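Local coordinates for protein carbohydrate deacetylase Agd3 (Neosartorya fumigata, PDB 6NWZ) that probably removes acetyl groups from the exopolysaccharide galactosaminogalactan, is required for Aspergillus fumigatus biofilm formation, and binds zinc, at residues L371-T376 against D381-I386; R495-C500 against I511-G516; D522-E527 against F570-E575. All coordinates share one frame; numbering follows the deposited sequence.

Contact 1 of 3, residues L371-T376 against D381-I386; sequences LRWWTT and DAFGHI
An aromatic cluster of W374, F383 and H385 joins helix 369-375 to strand 384-387 of the mixed sheet in the deacetylase domain, with the short helix 377-380 in the connection between them. W374 is the common member. The outer edge of its six-membered ring points into one face of F383 in an edge-to-face (T-shaped) pair, with centroids 5.0 Å apart and planes at 82°. W374 CZ3 and F383 CG approach to 3.7 Å, and W374 CH2 also reaches over the phenyl ring, displaced toward its rim. F383 presents this face because its CG is turned anti to the carbonyl carbon (chi1 -65°) on a CB that points at the helix. W373 adds a second indole from the same turn of helix: its CH2 lies 3.9 Å from F383 CE1, which sits at the indole edge, and the two side chains cross at about a right angle. H385 meets W374 more obliquely, its CE1 standing 3.7 Å from W374 CZ3. The imidazole is held from both ends, ND1 bonding to H304 and NE2 to the carbonyl of R380, which fixes how it is turned toward the indole. W373 NE1 bonds to N279, on helix 275-289, which also touches F383 through S282. About 10 Å separates the side chain of H385 from that of H388, a zinc ligand of the Asp-His-His site. No hydrogen bond passes between 371-376 and 381-386; the polar ring atoms are satisfied by other partners, and the buried join rests on dispersion and on the quadrupoles of crossed rings.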
loop_
_atom_site.group_PDB
_atom_site.type_symbol
_atom_site.label_atom_id
_atom_site.label_comp_id
_atom_site.label_asym_id
_atom_site.label_seq_id
_atom_site.Cartn_x
_atom_site.Cartn_y
_atom_site.Cartn_z
ATOM N N LEU A 371 -8.356 -11.884 -29.155
ATOM C CA LEU A 371 -9.247 -10.728 -29.159
ATOM C C LEU A 371 -10.700 -11.151 -29.003
ATOM O O LEU A 371 -11.438 -10.580 -28.190
ATOM C CB LEU A 371 -9.083 -9.919 -30.440
ATOM C CG LEU A 371 -9.968 -8.677 -30.310
ATOM C CD1 LEU A 371 -9.129 -7.460 -29.963
ATOM C CD2 LEU A 371 -10.811 -8.447 -31.545
ATOM N N ARG A 372 -11.138 -12.135 -29.793
ATOM C CA ARG A 372 -12.510 -12.614 -29.674
ATOM C C ARG A 372 -12.817 -13.083 -28.259
ATOM O O ARG A 372 -13.959 -12.965 -27.802
ATOM C CB ARG A 372 -12.772 -13.743 -30.669
ATOM C CG ARG A 372 -12.556 -13.356 -32.115
ATOM C CD ARG A 372 -13.188 -14.369 -33.059
ATOM N NE ARG A 372 -12.805 -15.743 -32.742
ATOM C CZ ARG A 372 -11.676 -16.314 -33.147
ATOM N NH1 ARG A 372 -10.807 -15.628 -33.882
ATOM N NH2 ARG A 372 -11.412 -17.571 -32.814
ATOM N N TRP A 373 -11.816 -13.611 -27.550
ATOM C CA TRP A 373 -12.024 -13.957 -26.149
ATOM C C TRP A 373 -12.190 -12.705 -25.295
ATOM O O TRP A 373 -13.129 -12.610 -24.496
ATOM C CB TRP A 373 -10.868 -14.810 -25.632
ATOM C CG TRP A 373 -11.132 -15.372 -24.270
ATOM C CD1 TRP A 373 -11.723 -16.566 -23.976
ATOM C CD2 TRP A 373 -10.824 -14.756 -23.013
ATOM N NE1 TRP A 373 -11.798 -16.735 -22.613
ATOM C CE2 TRP A 373 -11.251 -15.639 -22.000
ATOM C CE3 TRP A 373 -10.226 -13.548 -22.646
ATOM C CZ2 TRP A 373 -11.101 -15.349 -20.648
ATOM C CZ3 TRP A 373 -10.078 -13.263 -21.302
ATOM C CH2 TRP A 373 -10.513 -14.159 -20.320
ATOM N N TRP A 374 -11.290 -11.729 -25.453
ATOM C CA TRP A 374 -11.363 -10.520 -24.636
ATOM C C TRP A 374 -12.631 -9.726 -24.918
ATOM O O TRP A 374 -13.199 -9.113 -24.007
ATOM C CB TRP A 374 -10.132 -9.641 -24.863
ATOM C CG TRP A 374 -8.987 -9.988 -23.980
ATOM C CD1 TRP A 374 -7.746 -10.400 -24.367
ATOM C CD2 TRP A 374 -8.976 -9.969 -22.548
ATOM N NE1 TRP A 374 -6.959 -10.631 -23.264
ATOM C CE2 TRP A 374 -7.692 -10.376 -22.136
ATOM C CE3 TRP A 374 -9.927 -9.646 -21.576
ATOM C CZ2 TRP A 374 -7.336 -10.466 -20.796
ATOM C CZ3 TRP A 374 -9.572 -9.739 -20.247
ATOM C CH2 TRP A 374 -8.287 -10.147 -19.868
ATOM N N THR A 375 -13.087 -9.715 -26.171
ATOM C CA THR A 375 -14.276 -8.951 -26.527
ATOM C C THR A 375 -15.573 -9.627 -26.096
ATOM O O THR A 375 -16.621 -8.974 -26.115
ATOM C CB THR A 375 -14.305 -8.689 -28.035
ATOM O OG1 THR A 375 -14.233 -9.932 -28.747
ATOM C CG2 THR A 375 -13.134 -7.817 -28.437
ATOM N N THR A 376 -15.532 -10.899 -25.713
ATOM C CA THR A 376 -16.711 -11.567 -25.176
ATOM C C THR A 376 -17.108 -10.905 -23.862
ATOM O O THR A 376 -16.276 -10.822 -22.943
ATOM C CB THR A 376 -16.442 -13.054 -24.956
ATOM O OG1 THR A 376 -16.009 -13.648 -26.184
ATOM C CG2 THR A 376 -17.702 -13.758 -24.478
ATOM N N ASP A 381 -15.899 -8.216 -18.889
ATOM C CA ASP A 381 -16.427 -7.583 -17.689
ATOM C C ASP A 381 -15.929 -8.229 -16.403
ATOM O O ASP A 381 -16.261 -7.745 -15.316
ATOM C CB ASP A 381 -17.956 -7.590 -17.729
ATOM C CG ASP A 381 -18.513 -6.706 -18.835
ATOM O OD1 ASP A 381 -17.882 -5.674 -19.155
ATOM O OD2 ASP A 381 -19.588 -7.040 -19.380
ATOM N N ALA A 382 -15.137 -9.292 -16.488
ATOM C CA ALA A 382 -14.543 -9.876 -15.297
ATOM C C ALA A 382 -13.177 -9.285 -14.964
ATOM O O ALA A 382 -12.643 -9.566 -13.885
ATOM C CB ALA A 382 -14.424 -11.393 -15.462
ATOM N N PHE A 383 -12.611 -8.466 -15.848
ATOM C CA PHE A 383 -11.284 -7.902 -15.663
ATOM C C PHE A 383 -11.340 -6.381 -15.757
ATOM O O PHE A 383 -12.306 -5.800 -16.259
ATOM C CB PHE A 383 -10.298 -8.447 -16.713
ATOM C CG PHE A 383 -10.036 -9.926 -16.600
ATOM C CD1 PHE A 383 -10.987 -10.850 -17.010
ATOM C CD2 PHE A 383 -8.834 -10.393 -16.096
ATOM C CE1 PHE A 383 -10.746 -12.205 -16.912
ATOM C CE2 PHE A 383 -8.585 -11.748 -15.997
ATOM C CZ PHE A 383 -9.541 -12.654 -16.404
ATOM N N GLY A 384 -10.277 -5.736 -15.264
ATOM C CA GLY A 384 -10.080 -4.325 -15.508
ATOM C C GLY A 384 -9.314 -4.076 -16.798
ATOM O O GLY A 384 -8.571 -4.928 -17.283
ATOM N N HIS A 385 -9.496 -2.884 -17.363
ATOM C CA HIS A 385 -8.910 -2.572 -18.657
ATOM C C HIS A 385 -8.369 -1.151 -18.665
ATOM O O HIS A 385 -9.018 -0.225 -18.168
ATOM C CB HIS A 385 -9.937 -2.767 -19.777
ATOM C CG HIS A 385 -10.572 -4.122 -19.762
ATOM N ND1 HIS A 385 -10.034 -5.204 -20.425
ATOM C CD2 HIS A 385 -11.676 -4.581 -19.128
ATOM C CE1 HIS A 385 -10.791 -6.266 -20.217
ATOM N NE2 HIS A 385 -11.796 -5.914 -19.434
ATOM N N ILE A 386 -7.174 -0.990 -19.235
ATOM C CA ILE A 386 -6.534 0.314 -19.348
ATOM C C ILE A 386 -5.583 0.260 -20.535
ATOM O O ILE A 386 -5.149 -0.816 -20.954
ATOM C CB ILE A 386 -5.798 0.694 -18.037
ATOM C CG1 ILE A 386 -5.410 2.176 -18.042
ATOM C CG2 ILE A 386 -4.600 -0.219 -17.823
ATOM C CD1 ILE A 386 -4.515 2.567 -16.894
#

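Contact 2 of 3, residues R495-C500 against I511-G516; sequences RIYYNC and IDTSAG
Y497 opens a type I beta turn that runs to C500 and is closed by a weak bond from C500 N to Y497 O (3.4 Å), while T513 and S514 lie near the C-terminal end of helix 503-513. S514 is almost fully extended there (phi -156°, psi -172°). Y497 points its CB toward this helix end, and with CG anti to the carbonyl carbon (chi1 -63°) the phenol carries its hydroxyl up to the two residues. Y497 OH stops 3.7 Å from S514 OG and 4.2 Å from T513 OG1, too far for a hydrogen bond to either. S514 OG instead turns back to the carbonyl of the preceding residue, T513 O, at 2.8 Å, approaching from above the carbonyl plane, and T513 OG1 bonds to E509 O one turn earlier in the helix. The loop after strand 487-492 is thus folded back on the helix that follows it, and the disulfide between C500 and C505 staples the two together near the start of that helix. One face of the Y497 ring takes R495 O, displaced toward the rim, and the Y497 side chain also touches E509 and W510. N549 ND2 bonds to Y497 O, tying the start of the turn to the loop after strand 542-546. The Y497 side chain lies about 7 Å from that of the zinc ligand H546.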
loop_
_atom_site.group_PDB
_atom_site.type_symbol
_atom_site.label_atom_id
_atom_site.label_comp_id
_atom_site.label_asym_id
_atom_site.label_seq_id
_atom_site.Cartn_x
_atom_site.Cartn_y
_atom_site.Cartn_z
ATOM N N ARG A 495 9.719 -9.650 -8.113
ATOM C CA ARG A 495 10.662 -10.590 -8.706
ATOM C C ARG A 495 10.007 -11.522 -9.718
ATOM O O ARG A 495 10.684 -12.407 -10.256
ATOM C CB ARG A 495 11.350 -11.402 -7.604
ATOM C CG ARG A 495 12.278 -10.563 -6.740
ATOM C CD ARG A 495 12.575 -11.225 -5.407
ATOM N NE ARG A 495 13.343 -10.343 -4.532
ATOM C CZ ARG A 495 12.802 -9.435 -3.724
ATOM N NH1 ARG A 495 11.484 -9.287 -3.673
ATOM N NH2 ARG A 495 13.579 -8.676 -2.964
ATOM N N ILE A 496 8.709 -11.357 -9.975
ATOM C CA ILE A 496 8.057 -11.987 -11.115
ATOM C C ILE A 496 8.335 -11.095 -12.319
ATOM O O ILE A 496 7.619 -10.116 -12.559
ATOM C CB ILE A 496 6.548 -12.173 -10.878
ATOM C CG1 ILE A 496 6.297 -12.852 -9.530
ATOM C CG2 ILE A 496 5.928 -12.980 -12.002
ATOM C CD1 ILE A 496 6.938 -14.217 -9.397
ATOM N N TYR A 497 9.383 -11.419 -13.070
ATOM C CA TYR A 497 9.942 -10.482 -14.034
ATOM C C TYR A 497 9.131 -10.449 -15.328
ATOM O O TYR A 497 8.411 -11.390 -15.676
ATOM C CB TYR A 497 11.400 -10.832 -14.323
ATOM C CG TYR A 497 12.294 -10.721 -13.107
ATOM C CD1 TYR A 497 12.588 -9.480 -12.551
ATOM C CD2 TYR A 497 12.832 -11.853 -12.506
ATOM C CE1 TYR A 497 13.401 -9.366 -11.436
ATOM C CE2 TYR A 497 13.648 -11.749 -11.389
ATOM C CZ TYR A 497 13.928 -10.501 -10.858
ATOM O OH TYR A 497 14.736 -10.377 -9.748
ATOM N N TYR A 498 9.280 -9.339 -16.055
ATOM C CA TYR A 498 8.412 -9.048 -17.192
ATOM C C TYR A 498 8.603 -10.032 -18.337
ATOM O O TYR A 498 7.686 -10.224 -19.144
ATOM C CB TYR A 498 8.675 -7.631 -17.696
ATOM C CG TYR A 498 9.830 -7.530 -18.673
ATOM C CD1 TYR A 498 11.148 -7.551 -18.230
ATOM C CD2 TYR A 498 9.601 -7.420 -20.041
ATOM C CE1 TYR A 498 12.208 -7.459 -19.124
ATOM C CE2 TYR A 498 10.653 -7.328 -20.940
ATOM C CZ TYR A 498 11.953 -7.348 -20.477
ATOM O OH TYR A 498 12.998 -7.256 -21.368
ATOM N N ASN A 499 9.781 -10.635 -18.447
ATOM C CA ASN A 499 10.127 -11.491 -19.574
ATOM C C ASN A 499 10.236 -12.950 -19.148
ATOM O O ASN A 499 11.063 -13.707 -19.663
ATOM C CB ASN A 499 11.422 -11.019 -20.230
ATOM C CG ASN A 499 12.582 -10.939 -19.251
ATOM O OD1 ASN A 499 12.384 -10.864 -18.040
ATOM N ND2 ASN A 499 13.804 -10.948 -19.777
ATOM N N CYS A 500 9.389 -13.361 -18.205
ATOM C CA CYS A 500 9.416 -14.716 -17.678
ATOM C C CYS A 500 8.024 -15.323 -17.681
ATOM O O CYS A 500 7.034 -14.636 -17.408
ATOM C CB CYS A 500 9.991 -14.744 -16.269
ATOM S SG CYS A 500 11.783 -14.835 -16.265
ATOM N N ILE A 511 18.389 -14.909 -9.721
ATOM C CA ILE A 511 19.738 -15.309 -9.333
ATOM C C ILE A 511 20.777 -14.484 -10.078
ATOM O O ILE A 511 21.764 -14.025 -9.491
ATOM C CB ILE A 511 19.932 -16.816 -9.582
ATOM C CG1 ILE A 511 19.140 -17.638 -8.564
ATOM C CG2 ILE A 511 21.405 -17.178 -9.545
ATOM C CD1 ILE A 511 19.110 -19.119 -8.881
ATOM N N ASP A 512 20.569 -14.272 -11.380
ATOM C CA ASP A 512 21.588 -13.644 -12.215
ATOM C C ASP A 512 21.716 -12.149 -11.946
ATOM O O ASP A 512 22.822 -11.603 -12.019
ATOM C CB ASP A 512 21.274 -13.878 -13.695
ATOM C CG ASP A 512 21.226 -15.355 -14.062
ATOM O OD1 ASP A 512 21.504 -16.201 -13.185
ATOM O OD2 ASP A 512 20.904 -15.667 -15.229
ATOM N N THR A 513 20.612 -11.470 -11.638
ATOM C CA THR A 513 20.601 -10.014 -11.566
ATOM C C THR A 513 20.360 -9.488 -10.154
ATOM O O THR A 513 20.046 -8.305 -9.987
ATOM C CB THR A 513 19.551 -9.452 -12.524
ATOM O OG1 THR A 513 18.243 -9.652 -11.973
ATOM C CG2 THR A 513 19.634 -10.157 -13.868
ATOM N N SER A 514 20.503 -10.331 -9.135
ATOM C CA SER A 514 20.256 -9.910 -7.758
ATOM C C SER A 514 21.045 -10.818 -6.820
ATOM O O SER A 514 21.859 -11.639 -7.255
ATOM C CB SER A 514 18.758 -9.942 -7.432
ATOM O OG SER A 514 17.998 -9.254 -8.409
ATOM N N ALA A 515 20.791 -10.677 -5.520
ATOM C CA ALA A 515 21.359 -11.588 -4.537
ATOM C C ALA A 515 20.494 -12.837 -4.454
ATOM O O ALA A 515 20.425 -13.488 -3.407
ATOM C CB ALA A 515 21.470 -10.916 -3.168
ATOM N N GLY A 516 19.831 -13.170 -5.556
ATOM C CA GLY A 516 18.889 -14.272 -5.545
ATOM C C GLY A 516 19.582 -15.604 -5.332
ATOM O O GLY A 516 20.650 -15.874 -5.883
#

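Contact 3 of 3, residues D522-E527 against F570-E575; sequences DLLAVE and FQAWVE
E527 crosses the pyrrole edge of W573 at about a right angle, with CG near the ring plane and CB, 3.7 Å from W573 NE1, tilted out of it, and then folds its carboxylate back to accept the indole N-H. The bond from W573 NE1 to E527 OE1 is 3.0 Å long and fairly straight, at 161°. The oxygen sits close to the indole plane, whereas the nitrogen stands above the plane of the carboxylate. The bend that makes this possible is at chi2 of E527 (-67°), which curls the chain so that CG and OE1 both come to the N-H side of the indole. E527 OE2 forms a salt bridge with R495 NH1, so each oxygen of this buried carboxylate has its own partner, and the neighbouring arginine probably favours the ionised form. One turn back, L524 supplies the apolar half of the contact. Its CD2 reaches 3.8 Å from A572 O and 3.9 Å from W573 CA, lying against the helix backbone, while L524 CD1 is 4.2 Å from A572 CB. The closest backbones are those of L524 and W573, whose CA atoms are 6.5 Å apart. The axes of the two short segments pass at 10.2 Å with 46° between their directions. Further along helix 520-536, D530 and H534 bind a zinc ion, which lies about 6 Å from the side chain of E527. Helix 569-584 rests on the sheet: W573 meets F545 of strand 542-546 edge-to-face and Y543 at an intermediate tilt, and F570 packs on T252 and I254 of strand 252-257. Helix 275-289 adjoins it through Q571, V574 and E575, leaving helix 520-536 to cover A572 and W573.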
loop_
_atom_site.group_PDB
_atom_site.type_symbol
_atom_site.label_atom_id
_atom_site.label_comp_id
_atom_site.label_asym_id
_atom_site.label_seq_id
_atom_site.Cartn_x
_atom_site.Cartn_y
_atom_site.Cartn_z
ATOM N N ASP A 522 11.558 -19.946 -2.252
ATOM C CA ASP A 522 12.414 -18.937 -1.641
ATOM C C ASP A 522 12.109 -17.550 -2.192
ATOM O O ASP A 522 12.040 -16.575 -1.435
ATOM C CB ASP A 522 13.880 -19.301 -1.862
ATOM C CG ASP A 522 14.282 -20.549 -1.105
ATOM O OD1 ASP A 522 13.970 -20.627 0.100
ATOM O OD2 ASP A 522 14.889 -21.457 -1.709
ATOM N N LEU A 523 11.914 -17.445 -3.511
ATOM C CA LEU A 523 11.556 -16.161 -4.109
ATOM C C LEU A 523 10.197 -15.691 -3.611
ATOM O O LEU A 523 10.018 -14.509 -3.291
ATOM C CB LEU A 523 11.568 -16.275 -5.637
ATOM C CG LEU A 523 11.233 -15.049 -6.497
ATOM C CD1 LEU A 523 11.961 -15.143 -7.826
ATOM C CD2 LEU A 523 9.732 -14.905 -6.736
ATOM N N LEU A 524 9.224 -16.602 -3.545
ATOM C CA LEU A 524 7.907 -16.246 -3.033
ATOM C C LEU A 524 7.961 -15.866 -1.558
ATOM O O LEU A 524 7.173 -15.026 -1.105
ATOM C CB LEU A 524 6.933 -17.404 -3.259
ATOM C CG LEU A 524 6.553 -17.710 -4.710
ATOM C CD1 LEU A 524 5.780 -19.019 -4.799
ATOM C CD2 LEU A 524 5.744 -16.565 -5.317
ATOM N N ALA A 525 8.883 -16.461 -0.797
ATOM C CA ALA A 525 8.993 -16.132 0.621
ATOM C C ALA A 525 9.428 -14.684 0.817
ATOM O O ALA A 525 8.857 -13.963 1.644
ATOM C CB ALA A 525 9.964 -17.086 1.314
ATOM N N VAL A 526 10.439 -14.236 0.064
ATOM C CA VAL A 526 10.874 -12.848 0.203
ATOM C C VAL A 526 9.825 -11.903 -0.372
ATOM O O VAL A 526 9.653 -10.783 0.124
ATOM C CB VAL A 526 12.264 -12.631 -0.437
ATOM C CG1 VAL A 526 13.118 -13.876 -0.301
ATOM C CG2 VAL A 526 12.156 -12.219 -1.890
ATOM N N GLU A 527 9.088 -12.336 -1.399
ATOM C CA GLU A 527 7.990 -11.517 -1.899
ATOM C C GLU A 527 6.871 -11.407 -0.874
ATOM O O GLU A 527 6.219 -10.362 -0.779
ATOM C CB GLU A 527 7.451 -12.093 -3.208
ATOM C CG GLU A 527 8.344 -11.831 -4.401
ATOM C CD GLU A 527 8.401 -10.362 -4.769
ATOM O OE1 GLU A 527 7.380 -9.659 -4.596
ATOM O OE2 GLU A 527 9.470 -9.911 -5.233
ATOM N N PHE A 570 2.261 -15.663 -11.891
ATOM C CA PHE A 570 1.438 -14.580 -11.367
ATOM C C PHE A 570 0.480 -15.090 -10.298
ATOM O O PHE A 570 0.376 -14.505 -9.214
ATOM C CB PHE A 570 0.670 -13.905 -12.504
ATOM C CG PHE A 570 -0.430 -13.003 -12.032
ATOM C CD1 PHE A 570 -0.143 -11.740 -11.541
ATOM C CD2 PHE A 570 -1.750 -13.419 -12.069
ATOM C CE1 PHE A 570 -1.155 -10.909 -11.099
ATOM C CE2 PHE A 570 -2.767 -12.590 -11.631
ATOM C CZ PHE A 570 -2.469 -11.337 -11.145
ATOM N N GLN A 571 -0.230 -16.183 -10.583
ATOM C CA GLN A 571 -1.149 -16.741 -9.595
ATOM C C GLN A 571 -0.411 -17.184 -8.336
ATOM O O GLN A 571 -0.891 -16.963 -7.217
ATOM C CB GLN A 571 -1.924 -17.906 -10.205
ATOM C CG GLN A 571 -2.852 -17.488 -11.332
ATOM C CD GLN A 571 -3.344 -18.669 -12.139
ATOM O OE1 GLN A 571 -2.647 -19.158 -13.030
ATOM N NE2 GLN A 571 -4.547 -19.138 -11.831
ATOM N N ALA A 572 0.763 -17.805 -8.494
ATOM C CA ALA A 572 1.530 -18.235 -7.328
ATOM C C ALA A 572 1.905 -17.059 -6.438
ATOM O O ALA A 572 1.977 -17.205 -5.211
ATOM C CB ALA A 572 2.790 -18.982 -7.767
ATOM N N TRP A 573 2.154 -15.893 -7.032
ATOM C CA TRP A 573 2.458 -14.713 -6.233
ATOM C C TRP A 573 1.221 -14.240 -5.482
ATOM O O TRP A 573 1.274 -13.989 -4.272
ATOM C CB TRP A 573 3.018 -13.606 -7.132
ATOM C CG TRP A 573 3.436 -12.358 -6.391
ATOM C CD1 TRP A 573 4.684 -12.065 -5.918
ATOM C CD2 TRP A 573 2.605 -11.239 -6.048
ATOM N NE1 TRP A 573 4.681 -10.838 -5.301
ATOM C CE2 TRP A 573 3.418 -10.310 -5.366
ATOM C CE3 TRP A 573 1.255 -10.934 -6.247
ATOM C CZ2 TRP A 573 2.926 -9.097 -4.885
ATOM C CZ3 TRP A 573 0.768 -9.726 -5.770
ATOM C CH2 TRP A 573 1.602 -8.824 -5.095
ATOM N N VAL A 574 0.089 -14.132 -6.182
ATOM C CA VAL A 574 -1.144 -13.681 -5.544
ATOM C C VAL A 574 -1.575 -14.664 -4.461
ATOM O O VAL A 574 -1.979 -14.261 -3.365
ATOM C CB VAL A 574 -2.243 -13.468 -6.604
ATOM C CG1 VAL A 574 -3.561 -13.060 -5.949
ATOM C CG2 VAL A 574 -1.799 -12.420 -7.614
ATOM N N GLU A 575 -1.486 -15.966 -4.740
ATOM C CA GLU A 575 -1.810 -16.960 -3.720
ATOM C C GLU A 575 -0.947 -16.772 -2.478
ATOM O O GLU A 575 -1.445 -16.822 -1.347
ATOM C CB GLU A 575 -1.643 -18.373 -4.283
ATOM C CG GLU A 575 -2.716 -18.773 -5.286
ATOM C CD GLU A 575 -4.046 -19.098 -4.630
ATOM O OE1 GLU A 575 -4.085 -19.210 -3.387
ATOM O OE2 GLU A 575 -5.051 -19.247 -5.357
#

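Contacts 1 and 3 are buried and contact 2 lies at the surface, all within the deacetylase domain. Contact 1 sets a helix against a strand with crossed rings and no polar bond; contact 3 sets helix on helix and adds an indole-carboxylate bond to its apolar packing. Contact 2, the smallest, brings hydroxyls near one another without bonding them. Contacts 2 and 3 touch directly through R495, which packs on L523 and V526, and I496, which also reaches L523. Contact 1 stands apart, its centre about 25 Å from that of contact 3, although helix 275-289 touches side chains of both.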